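Local coordinates for Alpha/beta hydrolase fold protein (Sphaerobacter thermophilus, PDB 3R0V) that is probably a hydrolase of the alpha/beta hydrolase fold, and binds D-malate in a pocket in this crystal, at residues A[142-155]-A[175-187]. Residues are numbered along the deposited sequence; the frame is centred on the assembly and turned at random. Where two conformers were deposited one is given.
With MLT (D-malate), chain F.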
loop_
_atom_site.group_PDB
_atom_site.type_symbol
_atom_site.label_atom_id
_atom_site.label_comp_id
_atom_site.label_asym_id
_atom_site.label_seq_id
_atom_site.Cartn_x
_atom_site.Cartn_y
_atom_site.Cartn_z
ATOM N N LEU A 142 14.756 15.676 -2.012
ATOM C CA LEU A 142 15.382 14.546 -2.683
ATOM C C LEU A 142 16.586 14.982 -3.527
ATOM O O LEU A 142 17.608 14.287 -3.551
ATOM C CB LEU A 142 14.359 13.766 -3.512
ATOM C CG LEU A 142 13.341 13.023 -2.646
ATOM C CD1 LEU A 142 12.185 12.528 -3.501
ATOM C CD2 LEU A 142 13.977 11.863 -1.890
ATOM N N ALA A 143 16.469 16.124 -4.207
ATOM C CA ALA A 143 17.543 16.615 -5.075
ATOM C C ALA A 143 18.791 17.014 -4.306
ATOM O O ALA A 143 19.876 17.073 -4.874
ATOM C CB ALA A 143 17.052 17.773 -5.933
ATOM N N GLU A 144 18.621 17.304 -3.022
ATOM C CA GLU A 144 19.729 17.678 -2.146
ATOM C C GLU A 144 20.284 16.452 -1.433
ATOM O O GLU A 144 21.230 16.564 -0.657
ATOM C CB GLU A 144 19.262 18.707 -1.108
ATOM C CG GLU A 144 18.888 20.048 -1.710
ATOM C CD GLU A 144 18.265 21.000 -0.704
ATOM O OE1 GLU A 144 18.532 20.859 0.507
ATOM O OE2 GLU A 144 17.505 21.896 -1.132
ATOM N N GLY A 145 19.683 15.290 -1.671
ATOM C CA GLY A 145 20.121 14.063 -1.029
ATOM C C GLY A 145 19.680 13.981 0.421
ATOM O O GLY A 145 20.206 13.176 1.190
ATOM N N ARG A 146 18.712 14.811 0.801
ATOM C CA ARG A 146 18.212 14.805 2.169
ATOM C C ARG A 146 17.101 13.774 2.270
ATOM O O ARG A 146 15.931 14.110 2.409
ATOM C CB ARG A 146 17.719 16.192 2.551
ATOM C CG ARG A 146 18.854 17.192 2.664
ATOM C CD ARG A 146 18.373 18.631 2.678
ATOM N NE ARG A 146 17.504 18.897 3.814
ATOM C CZ ARG A 146 16.819 20.019 3.995
ATOM N NH1 ARG A 146 16.896 21.009 3.111
ATOM N NH2 ARG A 146 16.054 20.141 5.067
ATOM N N ARG A 147 17.482 12.506 2.182
ATOM C CA ARG A 147 16.520 11.406 2.130
ATOM C C ARG A 147 15.755 11.241 3.426
ATOM O O ARG A 147 14.536 11.006 3.431
ATOM C CB ARG A 147 17.234 10.099 1.788
ATOM C CG ARG A 147 17.624 10.035 0.346
ATOM C CD ARG A 147 18.454 8.820 0.010
ATOM N NE ARG A 147 18.573 8.748 -1.437
ATOM C CZ ARG A 147 17.819 7.976 -2.210
ATOM N NH1 ARG A 147 16.903 7.173 -1.676
ATOM N NH2 ARG A 147 17.991 8.002 -3.523
ATOM N N GLY A 148 16.469 11.363 4.539
ATOM C CA GLY A 148 15.834 11.316 5.838
ATOM C C GLY A 148 14.822 12.440 5.989
ATOM O O GLY A 148 13.696 12.217 6.448
ATOM N N ASP A 149 15.206 13.646 5.574
ATOM C CA ASP A 149 14.296 14.778 5.682
ATOM C C ASP A 149 13.088 14.598 4.761
ATOM O O ASP A 149 11.991 15.035 5.103
ATOM C CB ASP A 149 15.014 16.094 5.385
ATOM C CG ASP A 149 16.049 16.451 6.440
ATOM O OD1 ASP A 149 16.103 15.781 7.488
ATOM O OD2 ASP A 149 16.800 17.427 6.218
ATOM N N ALA A 150 13.284 13.957 3.610
ATOM C CA ALA A 150 12.162 13.641 2.720
ATOM C C ALA A 150 11.172 12.686 3.385
ATOM O O ALA A 150 9.963 12.882 3.308
ATOM C CB ALA A 150 12.661 13.060 1.401
ATOM N N VAL A 151 11.683 11.663 4.061
ATOM C CA VAL A 151 10.811 10.752 4.797
ATOM C C VAL A 151 10.067 11.489 5.911
ATOM O O VAL A 151 8.863 11.313 6.069
ATOM C CB VAL A 151 11.599 9.573 5.398
ATOM C CG1 VAL A 151 10.668 8.681 6.224
ATOM C CG2 VAL A 151 12.266 8.762 4.285
ATOM N N THR A 152 10.782 12.308 6.680
ATOM C CA THR A 152 10.161 13.080 7.746
ATOM C C THR A 152 9.053 13.986 7.207
ATOM O O THR A 152 7.983 14.100 7.805
ATOM C CB THR A 152 11.218 13.923 8.456
ATOM O OG1 THR A 152 12.183 13.043 9.038
ATOM C CG2 THR A 152 10.582 14.769 9.557
ATOM N N TYR A 153 9.313 14.604 6.061
ATOM C CA TYR A 153 8.361 15.504 5.429
ATOM C C TYR A 153 7.131 14.731 4.965
ATOM O O TYR A 153 6.003 15.144 5.214
ATOM C CB TYR A 153 9.025 16.256 4.271
ATOM C CG TYR A 153 8.147 17.292 3.612
ATOM C CD1 TYR A 153 7.809 18.468 4.267
ATOM C CD2 TYR A 153 7.683 17.099 2.317
ATOM C CE1 TYR A 153 7.012 19.427 3.650
ATOM C CE2 TYR A 153 6.895 18.050 1.691
ATOM C CZ TYR A 153 6.557 19.200 2.365
ATOM O OH TYR A 153 5.774 20.150 1.755
ATOM N N PHE A 154 7.354 13.609 4.285
ATOM C CA PHE A 154 6.236 12.751 3.893
ATOM C C PHE A 154 5.377 12.373 5.109
ATOM O O PHE A 154 4.149 12.500 5.087
ATOM C CB PHE A 154 6.746 11.476 3.217
ATOM C CG PHE A 154 5.737 10.352 3.213
ATOM C CD1 PHE A 154 4.633 10.392 2.381
ATOM C CD2 PHE A 154 5.887 9.273 4.062
ATOM C CE1 PHE A 154 3.708 9.360 2.391
ATOM C CE2 PHE A 154 4.959 8.246 4.078
ATOM C CZ PHE A 154 3.882 8.294 3.248
HETATM N N MSE A 155 6.014 11.923 6.183
HETATM C CA MSE A 155 5.246 11.467 7.330
HETATM C C MSE A 155 4.485 12.572 8.029
HETATM O O MSE A 155 3.330 12.386 8.387
HETATM C CB MSE A 155 6.138 10.735 8.309
HETATM C CG MSE A 155 6.675 9.487 7.693
HETATM SE SE MSE A 155 7.552 8.375 8.973
HETATM C CE MSE A 155 7.897 6.872 7.773
ATOM N N TRP A 175 14.455 2.782 9.760
ATOM C CA TRP A 175 14.680 4.077 9.129
ATOM C C TRP A 175 15.645 4.051 7.933
ATOM O O TRP A 175 15.325 4.612 6.889
ATOM C CB TRP A 175 15.085 5.128 10.163
ATOM C CG TRP A 175 15.039 6.539 9.642
ATOM C CD1 TRP A 175 16.087 7.274 9.175
ATOM C CD2 TRP A 175 13.883 7.381 9.549
ATOM N NE1 TRP A 175 15.661 8.527 8.809
ATOM C CE2 TRP A 175 14.311 8.619 9.024
ATOM C CE3 TRP A 175 12.532 7.217 9.874
ATOM C CZ2 TRP A 175 13.436 9.685 8.804
ATOM C CZ3 TRP A 175 11.655 8.286 9.652
ATOM C CH2 TRP A 175 12.125 9.510 9.134
ATOM N N PRO A 176 16.821 3.405 8.066
ATOM C CA PRO A 176 17.710 3.392 6.894
ATOM C C PRO A 176 17.068 2.773 5.644
ATOM O O PRO A 176 17.305 3.274 4.539
ATOM C CB PRO A 176 18.901 2.550 7.363
ATOM C CG PRO A 176 18.904 2.696 8.851
ATOM C CD PRO A 176 17.454 2.793 9.251
ATOM N N GLY A 177 16.254 1.732 5.816
ATOM C CA GLY A 177 15.569 1.119 4.690
ATOM C C GLY A 177 14.613 2.088 4.017
ATOM O O GLY A 177 14.462 2.084 2.797
HETATM N N MSE A 178 13.961 2.927 4.815
HETATM C CA MSE A 178 13.049 3.921 4.275
HETATM C C MSE A 178 13.815 4.994 3.515
HETATM O O MSE A 178 13.432 5.388 2.404
HETATM C CB MSE A 178 12.235 4.556 5.401
HETATM C CG MSE A 178 11.264 3.606 6.059
HETATM SE SE MSE A 178 10.348 4.483 7.551
HETATM C CE MSE A 178 8.763 3.363 7.580
ATOM N N GLU A 179 14.906 5.467 4.101
ATOM C CA GLU A 179 15.743 6.435 3.406
ATOM C C GLU A 179 16.209 5.888 2.063
ATOM O O GLU A 179 16.238 6.614 1.062
ATOM C CB GLU A 179 16.963 6.815 4.251
ATOM C CG GLU A 179 16.646 7.665 5.460
ATOM C CD GLU A 179 17.867 7.924 6.330
ATOM O OE1 GLU A 179 18.695 7.003 6.490
ATOM O OE2 GLU A 179 17.991 9.043 6.868
ATOM N N ALA A 180 16.577 4.610 2.039
ATOM C CA ALA A 180 17.089 4.008 0.809
ATOM C C ALA A 180 16.097 4.075 -0.350
ATOM O O ALA A 180 16.498 4.152 -1.515
ATOM C CB ALA A 180 17.524 2.564 1.058
ATOM N N VAL A 181 14.804 4.043 -0.043
ATOM C CA VAL A 181 13.792 4.087 -1.097
ATOM C C VAL A 181 13.004 5.399 -1.103
ATOM O O VAL A 181 11.946 5.482 -1.724
ATOM C CB VAL A 181 12.824 2.874 -1.045
ATOM C CG1 VAL A 181 13.589 1.579 -1.320
ATOM C CG2 VAL A 181 12.116 2.799 0.284
ATOM N N ALA A 182 13.542 6.436 -0.464
ATOM C CA ALA A 182 12.852 7.725 -0.425
ATOM C C ALA A 182 12.604 8.327 -1.809
ATOM O O ALA A 182 11.659 9.101 -1.997
ATOM C CB ALA A 182 13.609 8.702 0.466
ATOM N N HIS A 183 13.442 7.985 -2.787
ATOM C CA HIS A 183 13.242 8.508 -4.141
ATOM C C HIS A 183 11.896 8.052 -4.744
ATOM O O HIS A 183 11.458 8.605 -5.753
ATOM C CB HIS A 183 14.385 8.071 -5.064
ATOM C CG HIS A 183 14.538 6.592 -5.147
ATOM N ND1 HIS A 183 15.124 5.855 -4.141
ATOM C CD2 HIS A 183 14.174 5.707 -6.105
ATOM C CE1 HIS A 183 15.107 4.574 -4.473
ATOM N NE2 HIS A 183 14.531 4.458 -5.658
ATOM N N THR A 184 11.254 7.034 -4.151
ATOM C CA THR A 184 9.941 6.583 -4.644
ATOM C C THR A 184 8.746 7.304 -4.008
ATOM O O THR A 184 7.602 7.047 -4.368
ATOM C CB THR A 184 9.743 5.050 -4.500
ATOM O OG1 THR A 184 9.710 4.672 -3.120
ATOM C CG2 THR A 184 10.857 4.283 -5.216
ATOM N N LEU A 185 8.999 8.202 -3.062
ATOM C CA LEU A 185 7.893 8.930 -2.454
ATOM C C LEU A 185 7.020 9.678 -3.476
ATOM O O LEU A 185 5.797 9.713 -3.325
ATOM C CB LEU A 185 8.385 9.871 -1.348
ATOM C CG LEU A 185 8.798 9.181 -0.043
ATOM C CD1 LEU A 185 9.635 10.110 0.844
ATOM C CD2 LEU A 185 7.593 8.629 0.717
ATOM N N PRO A 186 7.632 10.276 -4.520
ATOM C CA PRO A 186 6.780 10.902 -5.537
ATOM C C PRO A 186 5.891 9.891 -6.263
ATOM O O PRO A 186 4.847 10.271 -6.778
ATOM C CB PRO A 186 7.785 11.538 -6.501
ATOM C CG PRO A 186 9.002 11.791 -5.652
ATOM C CD PRO A 186 9.055 10.568 -4.753
ATOM N N TYR A 187 6.303 8.630 -6.321
ATOM C CA TYR A 187 5.485 7.605 -6.967
ATOM C C TYR A 187 4.204 7.388 -6.173
ATOM O O TYR A 187 3.112 7.316 -6.744
ATOM C CB TYR A 187 6.234 6.280 -7.045
ATOM C CG TYR A 187 7.496 6.283 -7.873
ATOM C CD1 TYR A 187 7.899 7.404 -8.579
ATOM C CD2 TYR A 187 8.257 5.124 -7.983
ATOM C CE1 TYR A 187 9.055 7.381 -9.355
ATOM C CE2 TYR A 187 9.395 5.086 -8.752
ATOM C CZ TYR A 187 9.794 6.218 -9.433
ATOM O OH TYR A 187 10.937 6.178 -10.208
HETATM C C1 MLT F . 1.275 5.265 3.072
HETATM O O1 MLT F . 1.568 4.274 2.327
HETATM O O2 MLT F . 0.316 5.998 2.833
HETATM C C2 MLT F . 2.138 5.505 4.281
HETATM O O3 MLT F . 2.968 4.384 4.513
HETATM C C3 MLT F . 1.281 5.804 5.503
HETATM C C4 MLT F . 2.105 5.667 6.765
HETATM O O4 MLT F . 3.254 5.173 6.744
HETATM O O5 MLT F . 1.642 6.050 7.859
#
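In the conformer given, Arg-147 NH1 donates to the backbone oxygen Glu-179 O at 2.9 Å, within both the guanidinium and carbonyl planes. The contact joins helices of the segment between core strands 111-117 and 209-213, the usual place of the cap in an alpha/beta hydrolase. The same NH1 makes a weak hydrogen bond to His-183 ND1, at 3.3 Å. NE2 of that ring is hydrogen-bonded to Gly-59 O. Glu-179 O also accepts from Ala-182 N. Glu-179 OE2 lies against CA of Gly-148, where a side chain would collide with it. Trp-175 NE1 gives OE2 a weak hydrogen bond.

Helices 147-155 and 175-180 cross at 96°, their axes 8.8 Å apart. Trp-175 is a knob among Gly-148, Val-151, Thr-152 and Met-155. With its CG anti to the backbone N (chi1 -167°), its six-membered ring meets Val-151 CG1 through CH2, at 3.4 Å. In the conformer given, SE of selenomethionine Met-155 lies at the ring edge, a Met-aromatic contact. Replacing Trp-175 by alanine would probably leave a gap beside Val-151 and Met-155 and cost Glu-179 OE2 this weak donor.

Leu-142 packs on Ala-182 and Pro-186. Towards the pocket, Leu-185 CD2 sits over one face of Phe-154, 3.8 Å from the ring centroid. The edge of that ring faces D-malate, with Phe-154 CZ 3.4 Å from malate C2.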